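PDB 3SIG: poly(ADP-ribose) glycohydrolase from Thermomonospora curvata, which hydrolyses the ribose-ribose glycosidic bonds of poly(ADP-ribose), releasing ADP-ribose, the product found bound in this crystal structure. Local coordinates for residues E13-G18 and P154-D159; P176-R181 and R197-K202. One frame throughout, in Å; residues are numbered along the deposited sequence.

Interaction 1: residues E13-G18 and P154-D159; sequences EILERG and PVFRDD
Ile14 and Leu15, on the last turn of helix 2-17, reach Phe156 and Arg157 at the end of strand 147-157 through side chains alone. The backbones stay well apart: the segment axes come no nearer than 12.3 Å, run at 131° to each other, and no hydrogen bond crosses. The Phe156 ring reaches about half-way across, and Ile14 and Leu15 supply the rest. Phe156 CG lies between the backbone N and the carbonyl carbon (chi1 49°), which carries the ring out toward the helix with CZ leading. Leu15 CD2 meets the ring edge near its plane, 4.1 Å from Phe156 CZ, while Ile14 CG2 approaches the same Phe156 CZ obliquely at 4.3 Å, so two methyls from successive residues hold one ring corner. The other branch of Ile14 serves Arg157: Ile14 CD1 lies 4.0 Å from Arg157 NH2, again oblique to the guanidinium. Arg157 is extended from CG to NE, and its charge is answered elsewhere, by a salt bridge from NH2 to Glu10 one turn earlier in the same helix and by hydrogen bonds from NH2 to Thr11 OG1, NE to Arg117 O and NH1 to Gly161 O. On the looser solvent side a long ion pair, Arg17 NH2 3.8 Å from Glu13 OE2, rests on charge alone, with no N-H aimed at the oxygen. Gly18 (phi 83°) ends the helix in a buried position, its N still bonded to Ile14 O. Such helix-on-sheet packing seats the helix end on the mixed sheet, with the Arg157 side chain about 12 Å from the bound ADP-ribose. Around the apolar patch, Leu163 of the antiparallel strand 163-175 touches Ile14, Phe156 and Arg157, Ile30 lies against Ile14, Leu15 and Phe156, and Val34 of helix 31-39 packs on Leu15.

Interaction 2: residues P176-R181 and R197-K202; sequences PAPNRR and RGRAAK
The loop that leaves strand 163-175 and leads into helix 180-183 passes beside the ADP-ribose pocket of this macrodomain-clan fold, with the Ala177 side chain about 5 Å from the ligand, and Arg199 of helix 189-209 grips it from behind. Arg199 CG stands opposite the backbone N (chi1 -165°), and a bend at chi3 (-61°) turns the guanidinium toward the loop. Arg199 NH2 donates to Pro176 O at 2.9 Å; the N-H...O angle of 143° makes the bond bent, and the oxygen lies somewhat out of the guanidinium plane. Arg199 CD also lies 3.3 Å from Pro176 O, so the aliphatic part of the chain flanks the same carbonyl. Pro178 and Arg199 run alongside each other in opposite senses, Pro178 CD 3.7 Å from Arg199 NH2. Other bonds fix the guanidinium: NE forms a salt bridge to Asp145, which Lys202 NZ shares, and NH2 also bonds to Leu142 O. A leucine in place of Arg199 would probably leave Pro176 O and Leu142 O without this donor and Asp145 with one cation fewer, with the loop less firmly held at this point. Beyond the prolines, Asn179 caps helix 180-183, its OD1 accepting from Ala182 N. Trp220 touches both Ala177 and Arg199, Pro178 rests on Leu196 earlier in helix 189-209, and other sides of that helix pack on helix 229-240 through Ala200 and Ala201, and on helix 46-54 through Ala201 and Lys202.

Both contacts are buried, but interaction 1 lies farther out, its centre about 17 Å from the centre of the chain, with exposed charged residues beside it, and interaction 2 deeper, at about 12 Å. They lie on opposite sides of the chain's centre, 29 Å apart centre to centre. They join different elements: interaction 1 sets the N-terminal helix against strand 147-157, interaction 2 helix 189-209 against the loop after strand 163-175. These two strands are antiparallel neighbours in the mixed sheet, which relates the contacts indirectly. Interaction 1 is mainly apolar across its segments, with no hydrogen bond, while interaction 2 has one charged donor on a backbone carbonyl. Interaction 2 adjoins the ligand; interaction 1 is more remote.

Interaction 1: residues E13-G18 and P154-D159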
loop_
_atom_site.group_PDB
_atom_site.type_symbol
_atom_site.label_atom_id
_atom_site.label_comp_id
_atom_site.label_asym_id
_atom_site.label_seq_id
_atom_site.Cartn_x
_atom_site.Cartn_y
_atom_site.Cartn_z
ATOM N N GLU A 13 -18.531 8.437 -6.216
ATOM C CA GLU A 13 -19.389 8.837 -7.344
ATOM C C GLU A 13 -18.669 8.602 -8.680
ATOM O O GLU A 13 -19.241 8.078 -9.634
ATOM C CB GLU A 13 -19.817 10.318 -7.250
ATOM C CG GLU A 13 -20.615 10.794 -8.482
ATOM C CD GLU A 13 -21.079 12.263 -8.428
ATOM O OE1 GLU A 13 -20.944 12.908 -7.370
ATOM O OE2 GLU A 13 -21.581 12.769 -9.457
ATOM N N ILE A 14 -17.407 8.995 -8.720
ATOM C CA ILE A 14 -16.579 8.845 -9.918
ATOM C C ILE A 14 -16.471 7.379 -10.297
ATOM O O ILE A 14 -16.595 7.008 -11.475
ATOM C CB ILE A 14 -15.192 9.492 -9.715
ATOM C CG1 ILE A 14 -15.326 11.006 -9.790
ATOM C CG2 ILE A 14 -14.192 8.988 -10.747
ATOM C CD1 ILE A 14 -14.126 11.717 -9.273
ATOM N N LEU A 15 -16.262 6.524 -9.291
ATOM C CA LEU A 15 -16.117 5.097 -9.561
ATOM C C LEU A 15 -17.442 4.504 -10.039
ATOM O O LEU A 15 -17.418 3.570 -10.841
ATOM C CB LEU A 15 -15.554 4.331 -8.356
ATOM C CG LEU A 15 -14.185 4.798 -7.883
ATOM C CD1 LEU A 15 -13.806 4.128 -6.564
ATOM C CD2 LEU A 15 -13.108 4.513 -8.897
ATOM N N GLU A 16 -18.588 5.043 -9.605
ATOM C CA GLU A 16 -19.869 4.583 -10.129
ATOM C C GLU A 16 -20.132 5.086 -11.555
ATOM O O GLU A 16 -20.627 4.352 -12.408
ATOM C CB GLU A 16 -21.008 5.093 -9.256
ATOM C CG GLU A 16 -21.094 4.454 -7.902
ATOM C CD GLU A 16 -21.443 2.977 -7.990
ATOM O OE1 GLU A 16 -22.377 2.644 -8.769
ATOM O OE2 GLU A 16 -20.762 2.199 -7.294
ATOM N N ARG A 17 -19.868 6.368 -11.818
ATOM C CA ARG A 17 -20.221 6.986 -13.089
ATOM C C ARG A 17 -19.209 6.622 -14.176
ATOM O O ARG A 17 -19.543 6.675 -15.343
ATOM C CB ARG A 17 -20.305 8.508 -12.954
ATOM C CG ARG A 17 -21.438 8.985 -12.068
ATOM C CD ARG A 17 -22.768 8.913 -12.786
ATOM N NE ARG A 17 -23.696 9.887 -12.225
ATOM C CZ ARG A 17 -23.566 11.210 -12.343
ATOM N NH1 ARG A 17 -22.548 11.733 -13.018
ATOM N NH2 ARG A 17 -24.453 12.024 -11.785
ATOM N N GLY A 18 -17.993 6.275 -13.795
ATOM C CA GLY A 18 -16.976 5.851 -14.750
ATOM C C GLY A 18 -16.209 6.970 -15.443
ATOM O O GLY A 18 -15.491 6.683 -16.378
ATOM N N PRO A 154 -6.238 2.586 -11.532
ATOM C CA PRO A 154 -6.023 3.959 -11.961
ATOM C C PRO A 154 -5.924 4.895 -10.749
ATOM O O PRO A 154 -6.722 4.792 -9.807
ATOM C CB PRO A 154 -7.255 4.254 -12.831
ATOM C CG PRO A 154 -8.272 3.304 -12.380
ATOM C CD PRO A 154 -7.563 2.085 -11.894
ATOM N N VAL A 155 -4.965 5.802 -10.803
ATOM C CA VAL A 155 -4.747 6.852 -9.815
ATOM C C VAL A 155 -5.043 8.157 -10.514
ATOM O O VAL A 155 -4.510 8.428 -11.600
ATOM C CB VAL A 155 -3.299 6.842 -9.303
ATOM C CG1 VAL A 155 -3.074 7.932 -8.273
ATOM C CG2 VAL A 155 -2.967 5.506 -8.706
ATOM N N PHE A 156 -5.896 8.966 -9.906
ATOM C CA PHE A 156 -6.436 10.153 -10.570
ATOM C C PHE A 156 -6.538 11.378 -9.664
ATOM O O PHE A 156 -7.214 12.350 -10.057
ATOM C CB PHE A 156 -7.793 9.835 -11.257
ATOM C CG PHE A 156 -8.789 9.114 -10.371
ATOM C CD1 PHE A 156 -8.980 7.749 -10.500
ATOM C CD2 PHE A 156 -9.542 9.799 -9.428
ATOM C CE1 PHE A 156 -9.886 7.088 -9.694
ATOM C CE2 PHE A 156 -10.439 9.133 -8.610
ATOM C CZ PHE A 156 -10.599 7.777 -8.738
ATOM N N ARG A 157 -5.841 11.409 -8.519
ATOM C CA ARG A 157 -5.686 12.639 -7.743
ATOM C C ARG A 157 -4.241 12.835 -7.346
ATOM O O ARG A 157 -3.499 11.837 -7.179
ATOM C CB ARG A 157 -6.537 12.678 -6.468
ATOM C CG ARG A 157 -8.014 12.563 -6.662
ATOM C CD ARG A 157 -8.758 12.857 -5.364
ATOM N NE ARG A 157 -10.147 12.488 -5.494
ATOM C CZ ARG A 157 -11.093 13.338 -5.836
ATOM N NH1 ARG A 157 -10.803 14.601 -6.057
ATOM N NH2 ARG A 157 -12.340 12.915 -5.958
ATOM N N ASP A 158 -3.832 14.085 -7.147
ATOM C CA ASP A 158 -2.536 14.405 -6.557
ATOM C C ASP A 158 -2.634 14.476 -5.029
ATOM O O ASP A 158 -3.674 14.193 -4.473
ATOM C CB ASP A 158 -1.973 15.689 -7.149
ATOM C CG ASP A 158 -2.758 16.933 -6.756
ATOM O OD1 ASP A 158 -3.620 16.946 -5.852
ATOM O OD2 ASP A 158 -2.471 17.997 -7.369
ATOM N N ASP A 159 -1.545 14.905 -4.379
ATOM C CA ASP A 159 -1.462 14.884 -2.912
ATOM C C ASP A 159 -2.499 15.833 -2.286
ATOM O O ASP A 159 -2.990 15.607 -1.170
ATOM C CB ASP A 159 -0.052 15.275 -2.439
ATOM C CG ASP A 159 1.005 14.210 -2.719
ATOM O OD1 ASP A 159 0.656 13.004 -2.860
ATOM O OD2 ASP A 159 2.200 14.608 -2.782
#

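Interaction 2: residues P176-R181 and R197-K202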
loop_
_atom_site.group_PDB
_atom_site.type_symbol
_atom_site.label_atom_id
_atom_site.label_comp_id
_atom_site.label_asym_id
_atom_site.label_seq_id
_atom_site.Cartn_x
_atom_site.Cartn_y
_atom_site.Cartn_z
ATOM N N PRO A 176 -2.033 -5.997 5.874
ATOM C CA PRO A 176 -1.984 -5.210 7.112
ATOM C C PRO A 176 -0.795 -5.595 7.961
ATOM O O PRO A 176 -0.523 -6.770 8.202
ATOM C CB PRO A 176 -3.274 -5.634 7.825
ATOM C CG PRO A 176 -3.454 -7.057 7.394
ATOM C CD PRO A 176 -2.941 -7.144 5.983
ATOM N N ALA A 177 -0.063 -4.600 8.428
ATOM C CA ALA A 177 0.977 -4.839 9.423
ATOM C C ALA A 177 0.274 -5.271 10.709
ATOM O O ALA A 177 -0.888 -4.917 10.945
ATOM C CB ALA A 177 1.805 -3.580 9.668
ATOM N N PRO A 178 0.978 -6.001 11.585
ATOM C CA PRO A 178 0.383 -6.296 12.893
ATOM C C PRO A 178 0.056 -4.998 13.619
ATOM O O PRO A 178 0.794 -4.012 13.546
ATOM C CB PRO A 178 1.474 -7.087 13.597
ATOM C CG PRO A 178 2.737 -6.741 12.898
ATOM C CD PRO A 178 2.347 -6.529 11.463
ATOM N N ASN A 179 -1.044 -4.988 14.343
ATOM C CA ASN A 179 -1.459 -3.839 15.120
ATOM C C ASN A 179 -0.748 -3.881 16.475
ATOM O O ASN A 179 -1.291 -4.337 17.505
ATOM C CB ASN A 179 -2.971 -3.855 15.291
ATOM C CG ASN A 179 -3.523 -2.541 15.779
ATOM O OD1 ASN A 179 -2.852 -1.776 16.458
ATOM N ND2 ASN A 179 -4.745 -2.245 15.371
ATOM N N ARG A 180 0.479 -3.398 16.465
ATOM C CA ARG A 180 1.302 -3.407 17.677
ATOM C C ARG A 180 0.707 -2.553 18.777
ATOM O O ARG A 180 0.883 -2.830 19.969
ATOM C CB ARG A 180 2.726 -2.964 17.347
ATOM C CG ARG A 180 3.672 -3.178 18.529
ATOM C CD ARG A 180 5.093 -2.795 18.252
ATOM N NE ARG A 180 5.894 -2.951 19.470
ATOM C CZ ARG A 180 6.491 -4.081 19.842
ATOM N NH1 ARG A 180 6.397 -5.162 19.089
ATOM N NH2 ARG A 180 7.194 -4.129 20.965
ATOM N N ARG A 181 0.011 -1.495 18.404
ATOM C CA ARG A 181 -0.622 -0.633 19.382
ATOM C C ARG A 181 -1.641 -1.424 20.195
ATOM O O ARG A 181 -1.724 -1.300 21.418
ATOM C CB ARG A 181 -1.269 0.544 18.676
ATOM C CG ARG A 181 -1.824 1.592 19.598
ATOM C CD ARG A 181 -2.370 2.785 18.817
ATOM N NE ARG A 181 -1.357 3.390 17.951
ATOM C CZ ARG A 181 -0.549 4.389 18.305
ATOM N NH1 ARG A 181 -0.619 4.921 19.519
ATOM N NH2 ARG A 181 0.335 4.863 17.437
ATOM N N ARG A 197 8.736 -9.943 9.361
ATOM C CA ARG A 197 9.612 -10.495 8.362
ATOM C C ARG A 197 8.879 -11.466 7.447
ATOM O O ARG A 197 9.036 -11.404 6.222
ATOM C CB ARG A 197 10.801 -11.175 9.016
ATOM C CG ARG A 197 11.765 -11.671 7.964
ATOM C CD ARG A 197 13.056 -12.179 8.555
ATOM N NE ARG A 197 14.032 -12.484 7.513
ATOM C CZ ARG A 197 14.109 -13.658 6.893
ATOM N NH1 ARG A 197 13.271 -14.641 7.210
ATOM N NH2 ARG A 197 15.028 -13.851 5.956
ATOM N N GLY A 198 8.098 -12.376 8.027
ATOM C CA GLY A 198 7.360 -13.325 7.214
ATOM C C GLY A 198 6.400 -12.658 6.256
ATOM O O GLY A 198 6.243 -13.044 5.081
ATOM N N ARG A 199 5.705 -11.653 6.756
ATOM C CA ARG A 199 4.695 -10.952 5.982
ATOM C C ARG A 199 5.304 -10.078 4.914
ATOM O O ARG A 199 4.867 -10.098 3.775
ATOM C CB ARG A 199 3.777 -10.169 6.939
ATOM C CG ARG A 199 2.478 -9.678 6.323
ATOM C CD ARG A 199 1.493 -9.229 7.382
ATOM N NE ARG A 199 1.144 -10.339 8.271
ATOM C CZ ARG A 199 0.490 -10.204 9.404
ATOM N NH1 ARG A 199 0.283 -11.276 10.156
ATOM N NH2 ARG A 199 0.112 -9.028 9.835
ATOM N N ALA A 200 6.314 -9.307 5.277
ATOM C CA ALA A 200 7.023 -8.512 4.280
ATOM C C ALA A 200 7.661 -9.376 3.194
ATOM O O ALA A 200 7.638 -9.006 2.008
ATOM C CB ALA A 200 8.092 -7.646 4.941
ATOM N N ALA A 201 8.160 -10.540 3.554
ATOM C CA ALA A 201 8.721 -11.408 2.546
ATOM C C ALA A 201 7.644 -11.818 1.543
ATOM O O ALA A 201 7.900 -11.934 0.335
ATOM C CB ALA A 201 9.324 -12.625 3.167
ATOM N N LYS A 202 6.440 -12.081 2.044
ATOM C CA LYS A 202 5.320 -12.465 1.190
ATOM C C LYS A 202 4.833 -11.322 0.300
ATOM O O LYS A 202 4.462 -11.531 -0.867
ATOM C CB LYS A 202 4.195 -13.078 2.061
ATOM C CG LYS A 202 4.573 -14.394 2.625
ATOM C CD LYS A 202 3.536 -14.965 3.581
ATOM C CE LYS A 202 3.914 -16.375 4.003
ATOM N NZ LYS A 202 2.894 -16.975 4.904
#